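Local coordinates for protein xyloglucanase (Paenibacillus pabuli, PDB 2JEP) that probably hydrolyses the xyloglucan of plant cell walls as a glycoside hydrolase of family 5, cutting the polysaccharide backbone with a TIM-barrel catalytic domain, at residues A81-I86 with A389-M394; P100-N105 with K154-K159; A372-S377 with N385-I390. All coordinates share one frame; numbering follows the deposited sequence.

Contacts 1 and 3 form one continuous apolar layer and contact 2 stands apart from it. Contacts 1 and 3 share helix 384-393, their centres being about 10 Å apart, and they touch directly: A81 CB lies 3.8 Å from F374 CZ, and F83 CZ 4.1 Å from L373 CD1. Contact 2, between 100-105 and 154-159, lies across the centre of the chain, about 37 Å centre to centre from each. Contact 1 lies at the turn leading into strand 85-88, whereas 100-105 and 372-377 belong to connections that follow strands 85-88 and 357-362. In family 5 barrels the active site opens at the C-terminal ends of the strands, so contact 1 probably lies toward the opposite, N-terminal end.

Contact 1 (A81-I86 with A389-M394); sequences AGFKSI and AIMQGM
One face of the F83 ring receives the methyl of M391, and I390 approaches the ring edge. In the M391 conformer described here, one of two deposited, CE sits 3.6 Å from the F83 ring centroid and only 3° off its normal, a CH-pi contact spread almost evenly over all six ring carbons. SD stands behind it on nearly the same line, 5.4 Å from that centroid, which makes this a Met-aromatic pair with the methyl in front. At the edge, I390 CD1 comes to 4.1 Å from F83 CZ. Elsewhere, the F83 ring meets W46 with the planes inclined, and its side chain also touches V78 of helix 72-80.

M391 bends at chi2 (-61°) and then extends through SD, which carries its methyl across to the ring and to the backbone turn beside it. CE is 3.5 Å from A81 O and equally close to G82 C. That turn is a Schellman motif ending helix 72-80, and the positive phi of G82 (111°) suits glycine, since a CB there would crowd the preceding carbonyl O.

The contact thus joins the turn leading into barrel strand 85-88 to the C-terminal helix 384-393. Its chemistry rests on the methyl: bound to sulfur and so probably slightly polarised, it meets both the pi face of F83 and the carbonyl O of A81.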
ATOM      1  N   ALA A  81       3.126   5.268  18.830  1.00  9.83           N
ATOM      2  CA  ALA A  81       4.489   4.957  18.364  1.00  9.70           C
ATOM      3  C   ALA A  81       5.011   5.980  17.360  1.00  9.11           C
ATOM      4  O   ALA A  81       6.187   5.913  17.047  1.00 11.14           O
ATOM      5  CB  ALA A  81       4.559   3.553  17.748  1.00  9.98           C
ATOM      6  N   GLY A  82       4.165   6.897  16.876  1.00  9.82           N
ATOM      7  CA  GLY A  82       4.585   8.001  16.061  1.00  9.11           C
ATOM      8  C   GLY A  82       4.152   7.969  14.612  1.00  8.74           C
ATOM      9  O   GLY A  82       4.397   8.920  13.875  1.00  9.86           O
ATOM     10  N   PHE A  83       3.507   6.887  14.193  1.00  8.84           N
ATOM     11  CA  PHE A  83       3.028   6.800  12.817  1.00  8.44           C
ATOM     12  C   PHE A  83       1.861   7.780  12.635  1.00  8.86           C
ATOM     13  O   PHE A  83       0.992   7.894  13.510  1.00 10.06           O
ATOM     14  CB  PHE A  83       2.594   5.365  12.517  1.00  8.64           C
ATOM     15  CG  PHE A  83       3.715   4.371  12.552  1.00  8.16           C
ATOM     16  CD1 PHE A  83       4.526   4.177  11.436  1.00  8.28           C
ATOM     17  CD2 PHE A  83       3.957   3.617  13.668  1.00  8.85           C
ATOM     18  CE1 PHE A  83       5.540   3.252  11.440  1.00  8.87           C
ATOM     19  CE2 PHE A  83       4.989   2.673  13.698  1.00  9.71           C
ATOM     20  CZ  PHE A  83       5.780   2.494  12.567  1.00  9.02           C
ATOM     21  N   LYS A  84       1.820   8.446  11.479  1.00  8.39           N
ATOM     22  CA  LYS A  84       0.819   9.462  11.194  1.00  9.23           C
ATOM     23  C   LYS A  84      -0.191   9.050  10.117  1.00  8.09           C
ATOM     24  O   LYS A  84      -1.185   9.752   9.908  1.00  8.55           O
ATOM     25  CB  LYS A  84       1.501  10.769  10.805  1.00  9.55           C
ATOM     26  CG  LYS A  84       2.100  11.513  12.012  1.00 12.05           C
ATOM     27  CD  LYS A  84       2.792  12.793  11.562  1.00 14.78           C
ATOM     28  CE  LYS A  84       3.111  13.673  12.774  1.00 20.58           C
ATOM     29  NZ  LYS A  84       4.242  13.110  13.555  1.00 25.91           N
ATOM     30  N   SER A  85       0.041   7.910   9.463  1.00  7.52           N
ATOM     31  CA  SER A  85      -0.839   7.400   8.428  1.00  7.49           C
ATOM     32  C   SER A  85      -1.015   5.897   8.633  1.00  6.63           C
ATOM     33  O   SER A  85      -0.078   5.198   9.002  1.00  7.60           O
ATOM     34  CB  SER A  85      -0.245   7.612   7.044  1.00  8.15           C
ATOM     35  OG  SER A  85      -0.028   8.972   6.781  1.00  9.38           O
ATOM     36  N   ILE A  86      -2.222   5.415   8.365  1.00  6.85           N
ATOM     37  CA  ILE A  86      -2.550   4.000   8.411  1.00  7.73           C
ATOM     38  C   ILE A  86      -3.060   3.576   7.038  1.00  6.72           C
ATOM     39  O   ILE A  86      -4.021   4.168   6.544  1.00  7.38           O
ATOM     40  CB  ILE A  86      -3.675   3.705   9.445  1.00  7.87           C
ATOM     41  CG1 ILE A  86      -3.352   4.332  10.803  1.00  9.66           C
ATOM     42  CG2 ILE A  86      -3.928   2.188   9.507  1.00  8.21           C
ATOM     43  CD1 ILE A  86      -2.196   3.673  11.496  1.00 10.69           C
ATOM     44  N   ALA A 389      14.119   2.975  14.613  1.00  8.42           N
ATOM     45  CA  ALA A 389      14.863   3.144  13.362  1.00  8.28           C
ATOM     46  C   ALA A 389      14.030   3.907  12.322  1.00  8.43           C
ATOM     47  O   ALA A 389      14.519   4.824  11.667  1.00  8.78           O
ATOM     48  CB  ALA A 389      15.292   1.776  12.841  1.00  9.11           C
ATOM     49  N   ILE A 390      12.750   3.564  12.200  1.00  7.93           N
ATOM     50  CA  ILE A 390      11.861   4.273  11.293  1.00  8.44           C
ATOM     51  C   ILE A 390      11.772   5.741  11.717  1.00  8.58           C
ATOM     52  O   ILE A 390      11.827   6.661  10.893  1.00  9.17           O
ATOM     53  CB  ILE A 390      10.449   3.610  11.256  1.00  7.94           C
ATOM     54  CG1 ILE A 390      10.546   2.229  10.588  1.00  9.17           C
ATOM     55  CG2 ILE A 390       9.415   4.504  10.542  1.00  9.32           C
ATOM     56  CD1 ILE A 390       9.282   1.367  10.740  1.00  9.62           C
ATOM     57  N   MET A 391      11.532   5.981  13.002  1.00  8.66           N
ATOM     58  CA  MET A 391      11.360   7.347  13.444  0.50  9.15           C
ATOM     59  C   MET A 391      12.649   8.165  13.309  1.00  9.08           C
ATOM     60  O   MET A 391      12.594   9.339  12.956  1.00 10.30           O
ATOM     61  CB  MET A 391      10.768   7.390  14.847  0.50  9.51           C
ATOM     62  CG  MET A 391       9.397   6.699  14.918  0.50 10.82           C
ATOM     63  SD  MET A 391       8.129   7.460  13.864  0.50 11.36           S
ATOM     64  CE  MET A 391       6.980   6.090  13.671  0.50 11.16           C
ATOM     65  N   GLN A 392      13.796   7.539  13.523  1.00  9.51           N
ATOM     66  CA  GLN A 392      15.074   8.212  13.252  1.00  9.91           C
ATOM     67  C   GLN A 392      15.184   8.572  11.774  1.00 10.34           C
ATOM     68  O   GLN A 392      15.685   9.635  11.410  1.00 11.26           O
ATOM     69  CB  GLN A 392      16.265   7.335  13.636  1.00 10.03           C
ATOM     70  CG  GLN A 392      16.424   7.154  15.130  1.00 11.71           C
ATOM     71  CD  GLN A 392      17.323   5.996  15.485  1.00 12.35           C
ATOM     72  OE1 GLN A 392      18.043   5.465  14.622  1.00 13.32           O
ATOM     73  NE2 GLN A 392      17.282   5.570  16.754  1.00 15.41           N
ATOM     74  N   GLY A 393      14.726   7.669  10.914  1.00 10.40           N
ATOM     75  CA  GLY A 393      14.761   7.915   9.483  1.00 10.25           C
ATOM     76  C   GLY A 393      13.875   9.066   9.022  1.00 11.07           C
ATOM     77  O   GLY A 393      14.075   9.609   7.927  1.00 11.95           O
ATOM     78  N   MET A 394      12.894   9.460   9.841  1.00 11.79           N
ATOM     79  CA  MET A 394      12.046  10.613   9.524  1.00 13.67           C
ATOM     80  C   MET A 394      12.630  11.958   9.963  1.00 15.99           C
ATOM     81  O   MET A 394      12.001  13.002   9.729  1.00 16.74           O
ATOM     82  CB  MET A 394      10.648  10.455  10.158  1.00 13.70           C
ATOM     83  CG  MET A 394       9.830   9.314   9.585  1.00 14.39           C
ATOM     84  SD  MET A 394       9.435   9.456   7.847  1.00 17.73           S
ATOM     85  CE  MET A 394       8.670  11.061   7.860  1.00 14.96           C
TER

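Contact 2 (P100-N105 with K154-K159); sequences PNYTIN and KEKYKK
The ring of Y102 lies flat over the side chain of K156, which passes beneath it at about a right angle, on the outside of the TIM barrel where a loop between strand 85-88 and helix 106-120 meets helix 150-167. K156 CB sits 3.7 Å from the Y102 ring centroid, 10° off the normal, in a CH-pi contact. The lysine spans the whole width of that face: CA lies under CD2 and CE2, while CG comes to 3.6 Å from Y102 CD1 and CD follows under CE1. K156 is fully extended, its chi1 of -177° turning CG away from the backbone N, and this carries the ammonium group beyond the tyrosine, where it makes a cation-pi interaction with W142.

Two other residues of the helix approach the Y102 ring near its plane, E155 through CG beside CE2 and K159 through CG, 4.1 Å from CD2. K159 bends at chi2 (-67°), and its aliphatic chain runs past the loop backbone, CB lying 3.8 Å from N101 O. One turn farther along the helix, Q163 bonds Y102 O and I104 N, so backbone and ring are held to the same helix.

Polar contact between the segments is made through a water, which donates to P100 O at 2.6 Å and to the carboxylate oxygen OE2 of E155 at 2.6 Å.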
ATOM      1  N   PRO A 100     -26.119  -7.017 -12.755  1.00 18.42           N
ATOM      2  CA  PRO A 100     -25.371  -5.797 -13.029  1.00 18.33           C
ATOM      3  C   PRO A 100     -25.104  -4.810 -11.870  1.00 17.59           C
ATOM      4  O   PRO A 100     -24.358  -3.843 -12.056  1.00 18.03           O
ATOM      5  CB  PRO A 100     -26.267  -5.121 -14.096  1.00 18.77           C
ATOM      6  CG  PRO A 100     -27.635  -5.491 -13.679  1.00 19.96           C
ATOM      7  CD  PRO A 100     -27.544  -6.878 -13.175  1.00 18.88           C
ATOM      8  N   ASN A 101     -25.729  -4.998 -10.698  1.00 16.91           N
ATOM      9  CA  ASN A 101     -25.600  -4.017  -9.629  1.00 16.81           C
ATOM     10  C   ASN A 101     -24.268  -4.209  -8.884  1.00 13.80           C
ATOM     11  O   ASN A 101     -23.702  -3.249  -8.388  1.00 13.68           O
ATOM     12  CB  ASN A 101     -26.731  -4.141  -8.616  1.00 18.29           C
ATOM     13  CG  ASN A 101     -28.069  -3.709  -9.168  1.00 22.84           C
ATOM     14  OD1 ASN A 101     -29.109  -4.078  -8.615  1.00 30.06           O
ATOM     15  ND2 ASN A 101     -28.056  -2.920 -10.236  1.00 26.04           N
ATOM     16  N   TYR A 102     -23.794  -5.446  -8.819  1.00 12.22           N
ATOM     17  CA  TYR A 102     -22.558  -5.769  -8.085  1.00 10.76           C
ATOM     18  C   TYR A 102     -22.585  -5.183  -6.677  1.00 10.79           C
ATOM     19  O   TYR A 102     -21.609  -4.594  -6.219  1.00 10.36           O
ATOM     20  CB  TYR A 102     -21.338  -5.294  -8.865  1.00 10.65           C
ATOM     21  CG  TYR A 102     -21.130  -5.985 -10.191  1.00 10.46           C
ATOM     22  CD1 TYR A 102     -20.741  -7.312 -10.254  1.00 10.38           C
ATOM     23  CD2 TYR A 102     -21.274  -5.295 -11.382  1.00 11.66           C
ATOM     24  CE1 TYR A 102     -20.492  -7.947 -11.461  1.00 11.19           C
ATOM     25  CE2 TYR A 102     -21.042  -5.926 -12.599  1.00 11.30           C
ATOM     26  CZ  TYR A 102     -20.629  -7.237 -12.627  1.00 11.29           C
ATOM     27  OH  TYR A 102     -20.365  -7.851 -13.833  1.00 13.97           O
ATOM     28  N   THR A 103     -23.707  -5.351  -5.996  1.00 11.05           N
ATOM     29  CA  THR A 103     -23.905  -4.747  -4.687  1.00 11.45           C
ATOM     30  C   THR A 103     -22.978  -5.377  -3.658  1.00 10.82           C
ATOM     31  O   THR A 103     -22.924  -6.580  -3.520  1.00 11.77           O
ATOM     32  CB  THR A 103     -25.359  -4.922  -4.222  1.00 12.42           C
ATOM     33  OG1 THR A 103     -26.215  -4.336  -5.209  1.00 15.30           O
ATOM     34  CG2 THR A 103     -25.603  -4.282  -2.835  1.00 12.92           C
ATOM     35  N   ILE A 104     -22.247  -4.529  -2.945  1.00 10.23           N
ATOM     36  CA  ILE A 104     -21.371  -4.977  -1.867  1.00 10.23           C
ATOM     37  C   ILE A 104     -22.185  -5.216  -0.601  1.00 11.20           C
ATOM     38  O   ILE A 104     -22.982  -4.371  -0.198  1.00 11.12           O
ATOM     39  CB  ILE A 104     -20.269  -3.932  -1.569  1.00  9.93           C
ATOM     40  CG1 ILE A 104     -19.440  -3.634  -2.821  1.00 10.13           C
ATOM     41  CG2 ILE A 104     -19.349  -4.413  -0.426  1.00 10.47           C
ATOM     42  CD1 ILE A 104     -18.543  -2.439  -2.651  1.00 11.03           C
ATOM     43  N   ASN A 105     -21.913  -6.356   0.029  1.00 11.28           N
ATOM     44  CA  ASN A 105     -22.565  -6.697   1.312  0.50 12.60           C
ATOM     45  C   ASN A 105     -22.500  -5.498   2.245  1.00 11.43           C
ATOM     46  O   ASN A 105     -21.441  -4.950   2.538  1.00 11.27           O
ATOM     47  CB  ASN A 105     -21.905  -7.874   2.042  0.50 13.59           C
ATOM     48  CG  ASN A 105     -22.333  -9.231   1.526  0.50 15.36           C
ATOM     49  OD1 ASN A 105     -21.857 -10.254   2.016  0.50 18.72           O
ATOM     50  ND2 ASN A 105     -23.222  -9.258   0.546  0.50 19.04           N
ATOM     51  N   LYS A 154     -14.353  -4.290 -15.962  1.00  7.77           N
ATOM     52  CA  LYS A 154     -14.393  -2.841 -15.854  1.00  8.33           C
ATOM     53  C   LYS A 154     -15.700  -2.325 -15.298  1.00  8.28           C
ATOM     54  O   LYS A 154     -15.698  -1.360 -14.515  1.00  9.15           O
ATOM     55  CB  LYS A 154     -14.111  -2.202 -17.209  1.00  8.29           C
ATOM     56  CG  LYS A 154     -12.662  -2.367 -17.639  1.00  8.91           C
ATOM     57  CD  LYS A 154     -12.463  -1.896 -19.075  1.00  9.12           C
ATOM     58  CE  LYS A 154     -11.024  -1.938 -19.486  1.00 10.04           C
ATOM     59  NZ  LYS A 154     -10.855  -1.401 -20.876  1.00 11.75           N
ATOM     60  N   GLU A 155     -16.815  -2.955 -15.678  1.00  8.98           N
ATOM     61  CA  GLU A 155     -18.084  -2.530 -15.132  1.00  9.28           C
ATOM     62  C   GLU A 155     -18.227  -2.874 -13.659  1.00  9.24           C
ATOM     63  O   GLU A 155     -18.713  -2.081 -12.878  1.00 10.03           O
ATOM     64  CB  GLU A 155     -19.229  -3.151 -15.951  1.00 10.41           C
ATOM     65  CG  GLU A 155     -20.630  -2.802 -15.496  1.00 11.73           C
ATOM     66  CD  GLU A 155     -21.032  -1.366 -15.661  1.00 15.36           C
ATOM     67  OE1 GLU A 155     -20.396  -0.641 -16.460  1.00 16.99           O
ATOM     68  OE2 GLU A 155     -22.047  -0.971 -14.992  1.00 17.96           O
ATOM     69  N   LYS A 156     -17.802  -4.065 -13.281  1.00  9.09           N
ATOM     70  CA  LYS A 156     -17.805  -4.466 -11.882  1.00  9.17           C
ATOM     71  C   LYS A 156     -16.956  -3.517 -11.060  1.00  8.52           C
ATOM     72  O   LYS A 156     -17.348  -3.070  -9.988  1.00  9.24           O
ATOM     73  CB  LYS A 156     -17.288  -5.892 -11.772  1.00  9.29           C
ATOM     74  CG  LYS A 156     -17.282  -6.501 -10.365  1.00  9.07           C
ATOM     75  CD  LYS A 156     -16.994  -8.005 -10.440  1.00 10.07           C
ATOM     76  CE  LYS A 156     -16.911  -8.671  -9.093  1.00 10.85           C
ATOM     77  NZ  LYS A 156     -16.807 -10.159  -9.263  1.00 15.01           N
ATOM     78  N   TYR A 157     -15.759  -3.227 -11.554  1.00  8.26           N
ATOM     79  CA  TYR A 157     -14.858  -2.311 -10.866  1.00  8.12           C
ATOM     80  C   TYR A 157     -15.470  -0.919 -10.672  1.00  8.24           C
ATOM     81  O   TYR A 157     -15.405  -0.338  -9.581  1.00  8.16           O
ATOM     82  CB  TYR A 157     -13.551  -2.254 -11.658  1.00  8.07           C
ATOM     83  CG  TYR A 157     -12.442  -1.434 -11.055  1.00  6.86           C
ATOM     84  CD1 TYR A 157     -11.770  -1.870  -9.918  1.00  6.94           C
ATOM     85  CD2 TYR A 157     -12.020  -0.256 -11.650  1.00  6.86           C
ATOM     86  CE1 TYR A 157     -10.698  -1.166  -9.408  1.00  6.87           C
ATOM     87  CE2 TYR A 157     -10.960   0.465 -11.137  1.00  6.53           C
ATOM     88  CZ  TYR A 157     -10.289   0.014 -10.015  1.00  6.69           C
ATOM     89  OH  TYR A 157      -9.230   0.757  -9.518  1.00  7.58           O
ATOM     90  N   LYS A 158     -16.072  -0.380 -11.735  1.00  8.19           N
ATOM     91  CA  LYS A 158     -16.788   0.869 -11.635  1.00  8.97           C
ATOM     92  C   LYS A 158     -17.854   0.818 -10.540  1.00  9.04           C
ATOM     93  O   LYS A 158     -17.945   1.712  -9.700  1.00  8.85           O
ATOM     94  CB  LYS A 158     -17.409   1.234 -12.993  1.00  9.54           C
ATOM     95  CG  LYS A 158     -18.286   2.512 -12.975  1.00 11.12           C
ATOM     96  CD  LYS A 158     -18.977   2.668 -14.324  1.00 15.26           C
ATOM     97  CE  LYS A 158     -20.039   3.721 -14.376  1.00 21.32           C
ATOM     98  NZ  LYS A 158     -20.672   3.638 -15.727  1.00 25.82           N
ATOM     99  N   LYS A 159     -18.710  -0.203 -10.581  1.00  8.99           N
ATOM    100  CA  LYS A 159     -19.810  -0.275  -9.622  1.00  9.81           C
ATOM    101  C   LYS A 159     -19.307  -0.438  -8.186  1.00  9.55           C
ATOM    102  O   LYS A 159     -19.893   0.137  -7.257  1.00  9.88           O
ATOM    103  CB  LYS A 159     -20.762  -1.421 -10.002  1.00 11.20           C
ATOM    104  CG  LYS A 159     -21.561  -1.181 -11.274  1.00 13.31           C
ATOM    105  CD  LYS A 159     -22.576  -0.039 -11.099  1.00 18.04           C
ATOM    106  CE  LYS A 159     -23.649  -0.003 -12.185  1.00 20.75           C
ATOM    107  NZ  LYS A 159     -24.653   1.061 -11.817  1.00 25.94           N
TER
HETATM  108  O   HOH W   1     -23.720  -2.920 -14.382  1.00 22.65           O

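Contact 3 (A372-S377 with N385-I390); sequences ALFNRS and NIINAI
L373 meets the helix with both of its methyls, each on a different isoleucine. CD2 lies 3.6 Å from I386 CG2, and CD1 lies 3.9 Å from I387 CG1. The leucine chain continues straight to CD1 (chi2 177°), which sends this branch on between the helix residues, so that it also comes within 4.2 Å of I390 CD1; CD2 splits off toward I386. The L373 and I386 side chains cross at about a right angle. All five residues that touch are buried.

In this TIM barrel the hairpin of strands 374-375 and 380-381 interrupts the path from the last barrel strand, 357-362, to helix 384-393, and here the helix packs against the start of the hairpin. Y360 of strand 357-362 touches both L373 and I390, while W46 meets the F374 ring with the planes nearly perpendicular. Polar links hold the hairpin side: D362 takes the backbone N of L373 through OD2 and forms a salt bridge with R376 through OD1.

I387 has CG1 anti to its carbonyl carbon (chi1 -66°) and is extended beyond it, and this shape brings its CD1 past L373 CB to the ring of F374. Shortening I387 to an alanine is likely to leave L373 CD1 and the CZ end of the F374 ring without their shared neighbour, opening a gap between 372-377 and the helix. F374 likewise turns CG opposite its carbonyl carbon (chi1 -57°), which brings the far end of the ring to I387, whose CD1 stands obliquely to it, 3.8 Å from F374 CZ and 4.0 Å from CE1.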
ATOM      1  N   ALA A 372       5.653  -8.200  12.055  1.00  7.40           N
ATOM      2  CA  ALA A 372       5.006  -7.368  13.041  1.00  7.47           C
ATOM      3  C   ALA A 372       5.967  -6.544  13.898  1.00  6.81           C
ATOM      4  O   ALA A 372       7.041  -7.016  14.284  1.00  7.33           O
ATOM      5  CB  ALA A 372       4.178  -8.252  13.943  1.00  8.54           C
ATOM      6  N   LEU A 373       5.518  -5.331  14.248  1.00  7.28           N
ATOM      7  CA  LEU A 373       6.179  -4.504  15.231  1.00  7.40           C
ATOM      8  C   LEU A 373       5.416  -4.424  16.550  1.00  7.58           C
ATOM      9  O   LEU A 373       5.949  -3.890  17.535  1.00  7.77           O
ATOM     10  CB  LEU A 373       6.385  -3.072  14.723  1.00  8.02           C
ATOM     11  CG  LEU A 373       6.964  -2.927  13.316  1.00  8.08           C
ATOM     12  CD1 LEU A 373       7.049  -1.438  12.935  1.00  9.61           C
ATOM     13  CD2 LEU A 373       8.322  -3.643  13.173  1.00  8.49           C
ATOM     14  N   PHE A 374       4.175  -4.912  16.540  1.00  7.95           N
ATOM     15  CA  PHE A 374       3.275  -4.937  17.703  1.00  8.09           C
ATOM     16  C   PHE A 374       2.678  -6.329  17.838  1.00  8.07           C
ATOM     17  O   PHE A 374       2.498  -7.023  16.842  1.00  7.83           O
ATOM     18  CB  PHE A 374       2.123  -3.947  17.509  1.00  8.84           C
ATOM     19  CG  PHE A 374       2.574  -2.540  17.266  1.00  8.38           C
ATOM     20  CD1 PHE A 374       2.764  -1.649  18.326  1.00  9.41           C
ATOM     21  CD2 PHE A 374       2.769  -2.078  15.979  1.00  8.61           C
ATOM     22  CE1 PHE A 374       3.177  -0.353  18.095  1.00 10.36           C
ATOM     23  CE2 PHE A 374       3.187  -0.776  15.742  1.00  9.68           C
ATOM     24  CZ  PHE A 374       3.396   0.081  16.793  1.00  9.37           C
ATOM     25  N   ASN A 375       2.380  -6.723  19.076  1.00  8.64           N
ATOM     26  CA  ASN A 375       1.587  -7.921  19.317  0.50  9.06           C
ATOM     27  C   ASN A 375       0.139  -7.460  19.451  1.00  8.99           C
ATOM     28  O   ASN A 375      -0.222  -6.714  20.360  1.00  9.44           O
ATOM     29  CB  ASN A 375       2.060  -8.745  20.520  0.50  9.29           C
ATOM     30  CG  ASN A 375       1.213  -9.996  20.725  0.50 11.00           C
ATOM     31  OD1 ASN A 375      -0.006  -9.902  20.808  0.50 10.28           O
ATOM     32  ND2 ASN A 375       1.845 -11.165  20.788  0.50 12.41           N
ATOM     33  N   ARG A 376      -0.653  -7.865  18.461  1.00  8.69           N
ATOM     34  CA  ARG A 376      -2.037  -7.439  18.384  1.00  8.65           C
ATOM     35  C   ARG A 376      -2.919  -8.110  19.428  1.00  8.93           C
ATOM     36  O   ARG A 376      -3.968  -7.627  19.731  1.00  9.31           O
ATOM     37  CB  ARG A 376      -2.570  -7.666  16.984  1.00  8.20           C
ATOM     38  CG  ARG A 376      -1.814  -6.854  15.963  1.00  7.68           C
ATOM     39  CD  ARG A 376      -2.369  -6.902  14.552  1.00  7.60           C
ATOM     40  NE  ARG A 376      -1.434  -6.257  13.624  1.00  7.21           N
ATOM     41  CZ  ARG A 376      -1.602  -6.206  12.305  1.00  7.37           C
ATOM     42  NH1 ARG A 376      -2.726  -6.608  11.750  1.00  7.96           N
ATOM     43  NH2 ARG A 376      -0.651  -5.733  11.531  1.00  7.30           N
ATOM     44  N   SER A 377      -2.474  -9.209  20.006  1.00 11.35           N
ATOM     45  CA  SER A 377      -3.213  -9.802  21.125  1.00 12.94           C
ATOM     46  C   SER A 377      -3.231  -8.973  22.380  1.00 13.67           C
ATOM     47  O   SER A 377      -4.187  -9.099  23.133  1.00 12.49           O
ATOM     48  CB  SER A 377      -2.599 -11.134  21.488  1.00 14.82           C
ATOM     49  OG  SER A 377      -2.809 -11.982  20.418  1.00 19.73           O
ATOM     50  N   ASN A 385      13.130  -1.404  18.563  1.00  8.89           N
ATOM     51  CA  ASN A 385      14.283  -0.882  17.871  1.00  9.20           C
ATOM     52  C   ASN A 385      13.985  -0.614  16.386  1.00  7.98           C
ATOM     53  O   ASN A 385      14.507   0.340  15.824  1.00  9.19           O
ATOM     54  CB  ASN A 385      15.513  -1.795  18.035  1.00 10.18           C
ATOM     55  CG  ASN A 385      16.246  -1.592  19.366  1.00 14.31           C
ATOM     56  OD1 ASN A 385      16.017  -0.630  20.091  1.00 16.19           O
ATOM     57  ND2 ASN A 385      17.171  -2.497  19.658  1.00 20.65           N
ATOM     58  N   ILE A 386      13.116  -1.424  15.764  1.00  8.06           N
ATOM     59  CA  ILE A 386      12.725  -1.141  14.377  1.00  7.93           C
ATOM     60  C   ILE A 386      11.841   0.117  14.335  1.00  7.91           C
ATOM     61  O   ILE A 386      11.991   0.959  13.453  1.00  8.42           O
ATOM     62  CB  ILE A 386      12.019  -2.355  13.700  1.00  7.57           C
ATOM     63  CG1 ILE A 386      12.999  -3.525  13.562  1.00  9.19           C
ATOM     64  CG2 ILE A 386      11.409  -1.955  12.339  1.00  8.72           C
ATOM     65  CD1 ILE A 386      12.360  -4.816  13.131  1.00  9.81           C
ATOM     66  N   ILE A 387      10.919   0.255  15.286  1.00  8.39           N
ATOM     67  CA  ILE A 387      10.134   1.474  15.334  1.00  8.68           C
ATOM     68  C   ILE A 387      11.040   2.671  15.482  1.00  8.35           C
ATOM     69  O   ILE A 387      10.887   3.688  14.786  1.00  8.59           O
ATOM     70  CB  ILE A 387       9.109   1.439  16.505  1.00  9.09           C
ATOM     71  CG1 ILE A 387       8.067   0.357  16.243  1.00  9.36           C
ATOM     72  CG2 ILE A 387       8.431   2.791  16.694  1.00  9.54           C
ATOM     73  CD1 ILE A 387       7.116   0.070  17.411  1.00 10.00           C
ATOM     74  N   ASN A 388      11.997   2.566  16.394  1.00  8.41           N
ATOM     75  CA  ASN A 388      12.905   3.698  16.604  1.00  8.80           C
ATOM     76  C   ASN A 388      13.695   4.017  15.333  1.00  8.36           C
ATOM     77  O   ASN A 388      13.970   5.177  15.031  1.00  9.31           O
ATOM     78  CB  ASN A 388      13.897   3.422  17.745  1.00  8.49           C
ATOM     79  CG  ASN A 388      13.265   3.443  19.112  1.00  9.89           C
ATOM     80  OD1 ASN A 388      12.156   3.911  19.284  1.00 11.59           O
ATOM     81  ND2 ASN A 388      13.991   2.935  20.100  1.00 10.27           N
ATOM     82  N   ALA A 389      14.119   2.975  14.613  1.00  8.42           N
ATOM     83  CA  ALA A 389      14.863   3.144  13.362  1.00  8.28           C
ATOM     84  C   ALA A 389      14.030   3.907  12.322  1.00  8.43           C
ATOM     85  O   ALA A 389      14.519   4.824  11.667  1.00  8.78           O
ATOM     86  CB  ALA A 389      15.292   1.776  12.841  1.00  9.11           C
ATOM     87  N   ILE A 390      12.750   3.564  12.200  1.00  7.93           N
ATOM     88  CA  ILE A 390      11.861   4.273  11.293  1.00  8.44           C
ATOM     89  C   ILE A 390      11.772   5.741  11.717  1.00  8.58           C
ATOM     90  O   ILE A 390      11.827   6.661  10.893  1.00  9.17           O
ATOM     91  CB  ILE A 390      10.449   3.610  11.256  1.00  7.94           C
ATOM     92  CG1 ILE A 390      10.546   2.229  10.588  1.00  9.17           C
ATOM     93  CG2 ILE A 390       9.415   4.504  10.542  1.00  9.32           C
ATOM     94  CD1 ILE A 390       9.282   1.367  10.740  1.00  9.62           C
TER